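Local coordinates for UPF0255 protein frsA (Vibrio vulnificus, PDB 4I4C) that probably hydrolyses carboxylic esters to an alcohol and a carboxylate, within an alpha/beta-hydrolase-clan fold, at residues 135-140 / 313-318. Sequence-based numbering, arbitrary orientation.
Sequences AGYPHL and PKMYLD
The thioether of Met315 fills the corner between the Tyr137 ring and the Pro138 ring, and this is the tightly packed part of the contact. With chi1 at -161° the side chain of Met315 points away from its own amide nitrogen, and a bend at chi3 brings the methyl group to the phenol end of the tyrosine, where Met315 CE is 3.4 Å from Tyr137 OH. The sulfur meets the same ring obliquely, SD of Met315 being 4.5 Å from the centroid of the Tyr137 ring on a line 42° off the ring normal, a Met-aromatic contact in which the two side chains cross at about a right angle. On the pyrrolidine side, Met315 CG touches Pro138 CG at 3.9 Å. The peptide bond before Pro138 is cis, a sharp fold of the chain that places Pro138 CB above one face of the tyrosine ring near its rim, 4.0 Å from the plane, so neighbouring residues form one apolar surface. The phenol hydroxyl is hydrogen-bonded to the backbone oxygen of Asn51, which helps fix the ring while Trp57 meets it edge-to-face. In the fold, the turn that ends helix 121-136 is thereby packed against the first turn of helix 314-323, in the interior of this alpha/beta-hydrolase-clan protein; the methionine side chain is about 8 Å from the bound hexanoic acid. Contacts are fewer one helical turn further on: Met315 touches two residues through three atoms, whereas Leu140 meets Asp318 alone within 313-318, running obliquely past it. CD2 of Leu140 comes 3.6 Å from the Asp318 backbone O, and its CD1 stays 4.0 Å from Asp318 CB. This end is buried too, not open to solvent, and the carboxylate is engaged elsewhere, OD1 hydrogen-bonded to the hydroxyl of Tyr29 and OD2 to that of Tyr49.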
ATOM      1  N   ALA A 135      12.715  -2.602  -2.451  1.00 17.55           N
ATOM      2  CA  ALA A 135      13.480  -3.760  -2.936  1.00 18.86           C
ATOM      3  C   ALA A 135      12.578  -4.973  -3.200  1.00 14.22           C
ATOM      4  O   ALA A 135      12.778  -5.716  -4.161  1.00 14.52           O
ATOM      5  CB  ALA A 135      14.598  -4.127  -1.949  1.00 15.29           C
ATOM      6  N   GLY A 136      11.578  -5.170  -2.342  1.00 12.64           N
ATOM      7  CA  GLY A 136      10.699  -6.315  -2.486  1.00 12.63           C
ATOM      8  C   GLY A 136       9.495  -6.049  -3.383  1.00 14.04           C
ATOM      9  O   GLY A 136       8.828  -6.977  -3.858  1.00 12.52           O
ATOM     10  N   TYR A 137       9.197  -4.775  -3.595  1.00 11.55           N
ATOM     11  CA  TYR A 137       8.056  -4.392  -4.436  1.00 18.50           C
ATOM     12  C   TYR A 137       8.167  -5.094  -5.777  1.00 20.80           C
ATOM     13  O   TYR A 137       9.266  -5.123  -6.370  1.00 18.16           O
ATOM     14  CB  TYR A 137       8.071  -2.873  -4.627  1.00 17.28           C
ATOM     15  CG  TYR A 137       7.182  -2.316  -5.722  1.00 15.87           C
ATOM     16  CD1 TYR A 137       5.844  -1.994  -5.476  1.00 16.96           C
ATOM     17  CD2 TYR A 137       7.696  -2.045  -6.986  1.00 14.71           C
ATOM     18  CE1 TYR A 137       5.041  -1.450  -6.480  1.00 15.29           C
ATOM     19  CE2 TYR A 137       6.903  -1.503  -7.993  1.00 15.58           C
ATOM     20  CZ  TYR A 137       5.574  -1.201  -7.736  1.00 12.52           C
ATOM     21  OH  TYR A 137       4.786  -0.649  -8.743  1.00 13.22           O
ATOM     22  N   PRO A 138       7.044  -5.655  -6.271  1.00 21.36           N
ATOM     23  CA  PRO A 138       5.685  -5.569  -5.707  1.00 17.64           C
ATOM     24  C   PRO A 138       5.263  -6.735  -4.795  1.00 21.55           C
ATOM     25  O   PRO A 138       4.060  -7.021  -4.678  1.00 18.07           O
ATOM     26  CB  PRO A 138       4.818  -5.594  -6.959  1.00 19.65           C
ATOM     27  CG  PRO A 138       5.540  -6.594  -7.831  1.00 15.04           C
ATOM     28  CD  PRO A 138       7.026  -6.286  -7.603  1.00 19.54           C
ATOM     29  N   HIS A 139       6.219  -7.412  -4.174  1.00 13.32           N
ATOM     30  CA  HIS A 139       5.904  -8.375  -3.115  1.00 15.54           C
ATOM     31  C   HIS A 139       5.098  -9.575  -3.602  1.00 19.50           C
ATOM     32  O   HIS A 139       4.051  -9.912  -3.043  1.00 17.21           O
ATOM     33  CB  HIS A 139       5.193  -7.663  -1.959  1.00 18.64           C
ATOM     34  CG  HIS A 139       5.890  -6.413  -1.532  1.00 11.88           C
ATOM     35  ND1 HIS A 139       7.141  -6.426  -0.953  1.00 12.23           N
ATOM     36  CD2 HIS A 139       5.522  -5.112  -1.614  1.00 12.01           C
ATOM     37  CE1 HIS A 139       7.514  -5.187  -0.694  1.00 13.42           C
ATOM     38  NE2 HIS A 139       6.548  -4.370  -1.081  1.00 12.62           N
ATOM     39  N   LEU A 140       5.583 -10.188  -4.675  1.00 16.02           N
ATOM     40  CA  LEU A 140       5.048 -11.449  -5.165  1.00 15.15           C
ATOM     41  C   LEU A 140       5.393 -12.540  -4.158  1.00 23.10           C
ATOM     42  O   LEU A 140       6.505 -12.561  -3.624  1.00 23.54           O
ATOM     43  CB  LEU A 140       5.644 -11.776  -6.530  1.00 23.01           C
ATOM     44  CG  LEU A 140       5.273 -10.802  -7.658  1.00 18.94           C
ATOM     45  CD1 LEU A 140       5.676 -11.379  -8.999  1.00 17.37           C
ATOM     46  CD2 LEU A 140       3.785 -10.468  -7.645  1.00 12.45           C
ATOM     47  N   PRO A 313      -0.714  -3.893 -17.516  1.00 16.42           N
ATOM     48  CA  PRO A 313       0.661  -4.401 -17.528  1.00 24.61           C
ATOM     49  C   PRO A 313       0.804  -5.672 -16.690  1.00 27.12           C
ATOM     50  O   PRO A 313       0.052  -5.873 -15.740  1.00 26.93           O
ATOM     51  CB  PRO A 313       1.466  -3.242 -16.923  1.00 17.82           C
ATOM     52  CG  PRO A 313       0.689  -2.026 -17.338  1.00 29.38           C
ATOM     53  CD  PRO A 313      -0.764  -2.450 -17.203  1.00 12.31           C
ATOM     54  N   LYS A 314       1.759  -6.520 -17.051  1.00 26.40           N
ATOM     55  CA  LYS A 314       1.937  -7.801 -16.382  1.00 20.13           C
ATOM     56  C   LYS A 314       2.141  -7.684 -14.873  1.00 12.15           C
ATOM     57  O   LYS A 314       1.736  -8.572 -14.122  1.00 14.96           O
ATOM     58  CB  LYS A 314       3.116  -8.555 -17.004  1.00 17.81           C
ATOM     59  CG  LYS A 314       3.322  -9.923 -16.408  1.00 21.94           C
ATOM     60  CD  LYS A 314       4.510 -10.668 -17.038  1.00 23.75           C
ATOM     61  CE  LYS A 314       4.641 -12.038 -16.371  1.00 17.36           C
ATOM     62  NZ  LYS A 314       5.779 -12.798 -16.962  1.00 35.89           N
ATOM     63  N   MET A 315       2.774  -6.597 -14.421  1.00 17.66           N
ATOM     64  CA  MET A 315       3.027  -6.439 -12.980  1.00 21.52           C
ATOM     65  C   MET A 315       1.741  -6.453 -12.159  1.00 17.13           C
ATOM     66  O   MET A 315       1.701  -7.033 -11.080  1.00 15.77           O
ATOM     67  CB  MET A 315       3.803  -5.161 -12.655  1.00 10.87           C
ATOM     68  CG  MET A 315       4.452  -5.229 -11.266  1.00 11.36           C
ATOM     69  SD  MET A 315       4.709  -3.677 -10.381  1.00 17.14           S
ATOM     70  CE  MET A 315       3.044  -3.322  -9.812  1.00 17.49           C
ATOM     71  N   TYR A 316       0.691  -5.831 -12.680  1.00 12.39           N
ATOM     72  CA  TYR A 316      -0.598  -5.805 -11.963  1.00 19.68           C
ATOM     73  C   TYR A 316      -1.259  -7.179 -11.925  1.00 21.34           C
ATOM     74  O   TYR A 316      -1.772  -7.610 -10.881  1.00 16.38           O
ATOM     75  CB  TYR A 316      -1.548  -4.728 -12.530  1.00 11.59           C
ATOM     76  CG  TYR A 316      -0.981  -3.319 -12.379  1.00 22.21           C
ATOM     77  CD1 TYR A 316      -1.130  -2.614 -11.183  1.00 23.09           C
ATOM     78  CD2 TYR A 316      -0.274  -2.705 -13.416  1.00 26.06           C
ATOM     79  CE1 TYR A 316      -0.602  -1.339 -11.025  1.00 27.74           C
ATOM     80  CE2 TYR A 316       0.257  -1.416 -13.267  1.00 27.00           C
ATOM     81  CZ  TYR A 316       0.085  -0.744 -12.064  1.00 30.99           C
ATOM     82  OH  TYR A 316       0.599   0.525 -11.886  1.00 38.40           O
ATOM     83  N   LEU A 317      -1.249  -7.863 -13.062  1.00 21.55           N
ATOM     84  CA  LEU A 317      -1.793  -9.209 -13.133  1.00 16.22           C
ATOM     85  C   LEU A 317      -0.984 -10.169 -12.242  1.00 21.95           C
ATOM     86  O   LEU A 317      -1.558 -11.053 -11.609  1.00 19.60           O
ATOM     87  CB  LEU A 317      -1.838  -9.679 -14.589  1.00 22.85           C
ATOM     88  CG  LEU A 317      -2.809  -8.881 -15.474  1.00 21.59           C
ATOM     89  CD1 LEU A 317      -2.569  -9.175 -16.959  1.00 22.46           C
ATOM     90  CD2 LEU A 317      -4.254  -9.196 -15.095  1.00 16.89           C
ATOM     91  N   ASP A 318       0.336  -9.970 -12.165  1.00 12.83           N
ATOM     92  CA  ASP A 318       1.182 -10.794 -11.292  1.00 12.96           C
ATOM     93  C   ASP A 318       0.818 -10.570  -9.818  1.00 18.48           C
ATOM     94  O   ASP A 318       0.665 -11.522  -9.047  1.00 20.20           O
ATOM     95  CB  ASP A 318       2.679 -10.497 -11.494  1.00 12.64           C
ATOM     96  CG  ASP A 318       3.252 -11.018 -12.834  1.00 23.59           C
ATOM     97  OD1 ASP A 318       2.582 -11.760 -13.595  1.00 18.48           O
ATOM     98  OD2 ASP A 318       4.430 -10.690 -13.108  1.00 23.71           O
TER